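Local coordinates for thioredoxin (Thermosipho africanus, PDB 6MOS), which probably catalyses thiol-disulfide exchange, reducing disulfides in partner proteins through a pair of redox-active cysteines, as thioredoxins do, at residues K29-F33 with M44-I48; N35-C41 with T78-V82. All coordinates share one frame; numbering follows the deposited sequence.

Interaction 1 (K29-F33 with M44-I48); sequences KIEYF and MLPKI
With CG anti to the backbone N (chi1 -177°), the ring of Tyr32 leaves its strand for the helix, where the CG2 methyl of Ile48, set between its own backbone N and carbonyl carbon, is turned to meet it. This is the packing of strand against helix within a beta-alpha-beta unit of the thioredoxin fold: residues 29-33 and 44-48 run antiparallel, the axes of these short segments 10.5 Å apart at closest approach, and the gap is bridged mainly by side chains. Ile48 CG2 lies over one face of the Tyr32 ring, 4.0 Å from its centroid and only 17° off the normal, a CH-pi contact offset toward the rim. At the edge, in the ring plane, Met44 SD makes a Met-aromatic contact, 3.9 Å from Tyr32 CE1. Leu45 comes in obliquely, with CD1 reaching the CD2-CE2 side of the ring at 3.7 Å from Tyr32 CE2. Met44, Leu45 and Ile48 thus meet the ring from three directions, and its hydroxyl, buried against the helix backbone, is satisfied by the carbonyl oxygen of Cys41. Helix 100-115 closes the core behind Met44 and Ile48 through Ile100. Farther back along the strand, Ile30 and Ile48 meet end to end, Ile30 CG2 standing 4.1 Å from Ile48 CG1.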
loop_
_atom_site.group_PDB
_atom_site.type_symbol
_atom_site.label_atom_id
_atom_site.label_comp_id
_atom_site.label_asym_id
_atom_site.label_seq_id
_atom_site.Cartn_x
_atom_site.Cartn_y
_atom_site.Cartn_z
ATOM N N LYS A 29 -6.875 -1.039 -5.829
ATOM C CA LYS A 29 -5.598 -1.729 -5.826
ATOM C C LYS A 29 -4.769 -1.162 -4.693
ATOM O O LYS A 29 -4.790 0.049 -4.453
ATOM C CB LYS A 29 -4.846 -1.549 -7.146
ATOM C CG LYS A 29 -3.664 -2.479 -7.279
ATOM C CD LYS A 29 -2.635 -1.943 -8.253
ATOM C CE LYS A 29 -1.492 -2.923 -8.396
ATOM N NZ LYS A 29 -0.497 -2.496 -9.422
ATOM N N ILE A 30 -4.065 -2.045 -3.992
ATOM C CA ILE A 30 -3.049 -1.658 -3.022
ATOM C C ILE A 30 -1.681 -1.945 -3.618
ATOM O O ILE A 30 -1.436 -3.048 -4.117
ATOM C CB ILE A 30 -3.219 -2.407 -1.692
ATOM C CG1 ILE A 30 -4.594 -2.089 -1.086
ATOM C CG2 ILE A 30 -2.043 -2.088 -0.747
ATOM C CD1 ILE A 30 -4.941 -2.937 0.123
ATOM N N GLU A 31 -0.791 -0.958 -3.562
ATOM C CA GLU A 31 0.605 -1.136 -3.940
ATOM C C GLU A 31 1.443 -0.993 -2.678
ATOM O O GLU A 31 1.348 0.023 -1.987
ATOM C CB GLU A 31 1.020 -0.127 -5.008
ATOM C CG GLU A 31 0.416 -0.530 -6.387
ATOM C CD GLU A 31 0.808 0.377 -7.543
ATOM O OE1 GLU A 31 1.374 1.443 -7.299
ATOM O OE2 GLU A 31 0.517 0.028 -8.726
ATOM N N TYR A 32 2.236 -2.021 -2.373
ATOM C CA TYR A 32 3.025 -2.087 -1.144
ATOM C C TYR A 32 4.492 -2.092 -1.545
ATOM O O TYR A 32 4.954 -3.052 -2.162
ATOM C CB TYR A 32 2.673 -3.344 -0.358
ATOM C CG TYR A 32 3.386 -3.461 0.964
ATOM C CD1 TYR A 32 2.996 -2.690 2.037
ATOM C CD2 TYR A 32 4.432 -4.358 1.136
ATOM C CE1 TYR A 32 3.651 -2.784 3.250
ATOM C CE2 TYR A 32 5.100 -4.464 2.354
ATOM C CZ TYR A 32 4.699 -3.671 3.403
ATOM O OH TYR A 32 5.339 -3.763 4.628
ATOM N N PHE A 33 5.220 -1.034 -1.199
ATOM C CA PHE A 33 6.624 -0.889 -1.575
ATOM C C PHE A 33 7.505 -1.291 -0.403
ATOM O O PHE A 33 7.319 -0.799 0.714
ATOM C CB PHE A 33 6.943 0.541 -2.010
ATOM C CG PHE A 33 6.149 1.003 -3.208
ATOM C CD1 PHE A 33 4.882 1.550 -3.048
ATOM C CD2 PHE A 33 6.672 0.891 -4.488
ATOM C CE1 PHE A 33 4.142 1.981 -4.150
ATOM C CE2 PHE A 33 5.942 1.316 -5.600
ATOM C CZ PHE A 33 4.679 1.857 -5.431
ATOM N N MET A 44 4.804 -5.729 8.570
ATOM C CA MET A 44 3.551 -5.166 8.076
ATOM C C MET A 44 3.000 -5.948 6.892
ATOM O O MET A 44 1.782 -5.929 6.664
ATOM C CB MET A 44 3.767 -3.696 7.694
ATOM C CG MET A 44 2.513 -2.924 7.323
ATOM S SD MET A 44 2.884 -1.243 6.786
ATOM C CE MET A 44 3.495 -0.519 8.316
ATOM N N LEU A 45 3.872 -6.648 6.159
ATOM C CA LEU A 45 3.465 -7.327 4.929
ATOM C C LEU A 45 2.315 -8.309 5.134
ATOM O O LEU A 45 1.347 -8.254 4.361
ATOM C CB LEU A 45 4.682 -8.014 4.307
ATOM C CG LEU A 45 4.363 -8.817 3.042
ATOM C CD1 LEU A 45 3.765 -7.896 2.003
ATOM C CD2 LEU A 45 5.614 -9.484 2.528
ATOM N N PRO A 46 2.350 -9.222 6.111
ATOM C CA PRO A 46 1.195 -10.122 6.263
ATOM C C PRO A 46 -0.076 -9.397 6.666
ATOM O O PRO A 46 -1.170 -9.817 6.268
ATOM C CB PRO A 46 1.660 -11.116 7.335
ATOM C CG PRO A 46 2.730 -10.419 8.062
ATOM C CD PRO A 46 3.423 -9.558 7.064
ATOM N N LYS A 47 0.034 -8.310 7.429
ATOM C CA LYS A 47 -1.148 -7.529 7.763
ATOM C C LYS A 47 -1.754 -6.911 6.514
ATOM O O LYS A 47 -2.965 -7.003 6.288
ATOM C CB LYS A 47 -0.795 -6.436 8.770
ATOM C CG LYS A 47 -0.041 -6.902 10.011
ATOM C CD LYS A 47 0.269 -5.704 10.906
ATOM C CE LYS A 47 1.105 -6.075 12.130
ATOM N NZ LYS A 47 0.298 -6.794 13.156
ATOM N N ILE A 48 -0.923 -6.261 5.694
ATOM C CA ILE A 48 -1.464 -5.578 4.524
ATOM C C ILE A 48 -2.034 -6.592 3.544
ATOM O O ILE A 48 -3.050 -6.330 2.894
ATOM C CB ILE A 48 -0.398 -4.663 3.881
ATOM C CG1 ILE A 48 -1.037 -3.742 2.836
ATOM C CG2 ILE A 48 0.737 -5.450 3.251
ATOM C CD1 ILE A 48 -1.944 -2.678 3.444
#

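Interaction 2 (N35-C41 with T78-V82); sequences NDKCSVC and TVPTV
A type I beta turn from Asn35 to Cys38 leads into the helix, with Cys38 at its N-cap position, while the facing loop bends through a cis peptide bond before Pro80, bringing the CA atoms of Cys41 and Pro80 to 5.3 Å. This pairing of a CxxC motif at a helix start with a cis-proline loop is a hallmark of the thioredoxin active site, and here the two cysteines are joined as a disulfide. No hydrogen bond crosses between the two segments. Instead, Cys41 SG settles into the Val79-Pro80 corner, 3.5 Å from Pro80 N, which carries no hydrogen to donate, and 3.7 Å from Val79 CB, a largely apolar seat for the inner sulfur. The outer sulfur, Cys38 SG, stands 3.9 Å from Pro80 CD, so that this one ring carbon touches both halves of the disulfide. The Val40 side chain lies across that of Pro80 at about a right angle, Val40 CG1 4.0 Å from Pro80 CG. On the other flank, Asn35 divides its amide between two tasks. OD1 accepts from Lys37 N at 2.8 Å in an Asx turn, the donor in the carbonyl plane but the bond bent to 136° at the hydrogen; ND2 lies against Val79 CG2. Replacing Asn35 by an alanine would probably leave Lys37 N without this acceptor, the turn before Cys38 less firmly held, and the Val79 methyl without its amide neighbour. Beyond the contact, the loop runs into strand 81-86, which lies between strands 29-34 and 89-95 in the sheet, while Pro80 packs both on Tyr32 of strand 29-34 and on Val40 and Cys41 in the first turn of helix 39-55.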
loop_
_atom_site.group_PDB
_atom_site.type_symbol
_atom_site.label_atom_id
_atom_site.label_comp_id
_atom_site.label_asym_id
_atom_site.label_seq_id
_atom_site.Cartn_x
_atom_site.Cartn_y
_atom_site.Cartn_z
ATOM N N ASN A 35 11.538 -3.392 0.855
ATOM C CA ASN A 35 12.728 -4.137 0.489
ATOM C C ASN A 35 12.947 -5.199 1.554
ATOM O O ASN A 35 12.284 -5.209 2.599
ATOM C CB ASN A 35 13.931 -3.214 0.270
ATOM C CG ASN A 35 14.458 -2.618 1.538
ATOM O OD1 ASN A 35 14.704 -3.314 2.519
ATOM N ND2 ASN A 35 14.655 -1.310 1.517
ATOM N N ASP A 36 13.842 -6.136 1.278
ATOM C CA ASP A 36 13.923 -7.278 2.173
ATOM C C ASP A 36 14.844 -7.022 3.359
ATOM O O ASP A 36 15.004 -7.910 4.201
ATOM C CB ASP A 36 14.340 -8.533 1.402
ATOM C CG ASP A 36 13.165 -9.181 0.678
ATOM O OD1 ASP A 36 12.001 -8.913 1.059
ATOM O OD2 ASP A 36 13.395 -9.961 -0.268
ATOM N N LYS A 37 15.428 -5.831 3.455
ATOM C CA LYS A 37 16.216 -5.436 4.619
ATOM C C LYS A 37 15.434 -4.562 5.589
ATOM O O LYS A 37 15.987 -4.125 6.612
ATOM C CB LYS A 37 17.478 -4.705 4.169
ATOM C CG LYS A 37 18.477 -5.630 3.503
ATOM C CD LYS A 37 19.683 -4.874 2.967
ATOM C CE LYS A 37 19.357 -4.188 1.653
ATOM N NZ LYS A 37 20.577 -3.949 0.839
ATOM N N CYS A 38 14.163 -4.313 5.302
ATOM C CA CYS A 38 13.310 -3.421 6.090
ATOM C C CYS A 38 12.463 -4.253 7.052
ATOM O O CYS A 38 11.586 -5.018 6.629
ATOM C CB CYS A 38 12.450 -2.574 5.153
ATOM S SG CYS A 38 10.995 -1.716 5.858
ATOM N N SER A 39 12.704 -4.077 8.355
ATOM C CA SER A 39 12.042 -4.921 9.339
ATOM C C SER A 39 10.591 -4.517 9.553
ATOM O O SER A 39 9.726 -5.383 9.739
ATOM C CB SER A 39 12.814 -4.872 10.662
ATOM O OG SER A 39 14.152 -5.293 10.472
ATOM N N VAL A 40 10.301 -3.213 9.561
ATOM C CA VAL A 40 8.906 -2.789 9.629
ATOM C C VAL A 40 8.137 -3.325 8.424
ATOM O O VAL A 40 6.970 -3.714 8.542
ATOM C CB VAL A 40 8.814 -1.257 9.730
ATOM C CG1 VAL A 40 7.376 -0.792 9.647
ATOM C CG2 VAL A 40 9.459 -0.773 11.045
ATOM N N CYS A 41 8.789 -3.385 7.255
ATOM C CA CYS A 41 8.117 -3.914 6.056
ATOM C C CYS A 41 7.746 -5.380 6.215
ATOM O O CYS A 41 6.647 -5.798 5.815
ATOM C CB CYS A 41 8.998 -3.770 4.813
ATOM S SG CYS A 41 9.554 -2.122 4.400
ATOM N N THR A 78 11.018 5.910 0.442
ATOM C CA THR A 78 11.116 5.228 1.720
ATOM C C THR A 78 10.222 3.998 1.715
ATOM O O THR A 78 9.208 3.948 1.015
ATOM C CB THR A 78 10.720 6.151 2.886
ATOM O OG1 THR A 78 10.783 5.410 4.111
ATOM C CG2 THR A 78 9.327 6.733 2.686
ATOM N N VAL A 79 10.606 2.998 2.498
ATOM C CA VAL A 79 9.741 1.839 2.707
ATOM C C VAL A 79 9.515 1.659 4.206
ATOM O O VAL A 79 10.391 2.001 5.015
ATOM C CB VAL A 79 10.322 0.576 2.041
ATOM C CG1 VAL A 79 10.348 0.770 0.555
ATOM C CG2 VAL A 79 11.746 0.322 2.509
ATOM N N PRO A 80 8.356 1.153 4.636
ATOM C CA PRO A 80 7.267 0.801 3.710
ATOM C C PRO A 80 6.564 2.035 3.149
ATOM O O PRO A 80 6.514 3.074 3.819
ATOM C CB PRO A 80 6.332 -0.032 4.584
ATOM C CG PRO A 80 6.546 0.507 5.971
ATOM C CD PRO A 80 8.027 0.836 6.039
ATOM N N THR A 81 6.068 1.951 1.913
ATOM C CA THR A 81 5.133 2.934 1.393
ATOM C C THR A 81 3.907 2.174 0.915
ATOM O O THR A 81 4.036 1.107 0.313
ATOM C CB THR A 81 5.729 3.789 0.249
ATOM O OG1 THR A 81 6.756 4.664 0.745
ATOM C CG2 THR A 81 4.651 4.625 -0.441
ATOM N N VAL A 82 2.725 2.694 1.230
ATOM C CA VAL A 82 1.462 2.086 0.825
ATOM C C VAL A 82 0.721 3.088 -0.042
ATOM O O VAL A 82 0.544 4.244 0.353
ATOM C CB VAL A 82 0.604 1.671 2.036
ATOM C CG1 VAL A 82 -0.733 1.134 1.560
ATOM C CG2 VAL A 82 1.316 0.612 2.850
#

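Interactions 1 and 2, their centres about 10 Å apart, share helix 39-55 and reach neighbouring strands of one sheet, illustrating how a thioredoxin sets its redox site upon a packed core. Their direct tie is the probable hydrogen bond between Tyr32 OH and Cys41 O at 2.7 Å, which connects the strand-helix packing to the inner cysteine of the disulfide. A second tie is made in the sheet, where Phe33 N lies 2.9 Å from Thr81 O, again a probable hydrogen bond, just after the cis-proline. Tyr32 CD1 also packs on Val82 CG2. The bound tris(hydroxyethyl)aminomethane is away from the redox site, about 13 Å from the Cys41 side chain.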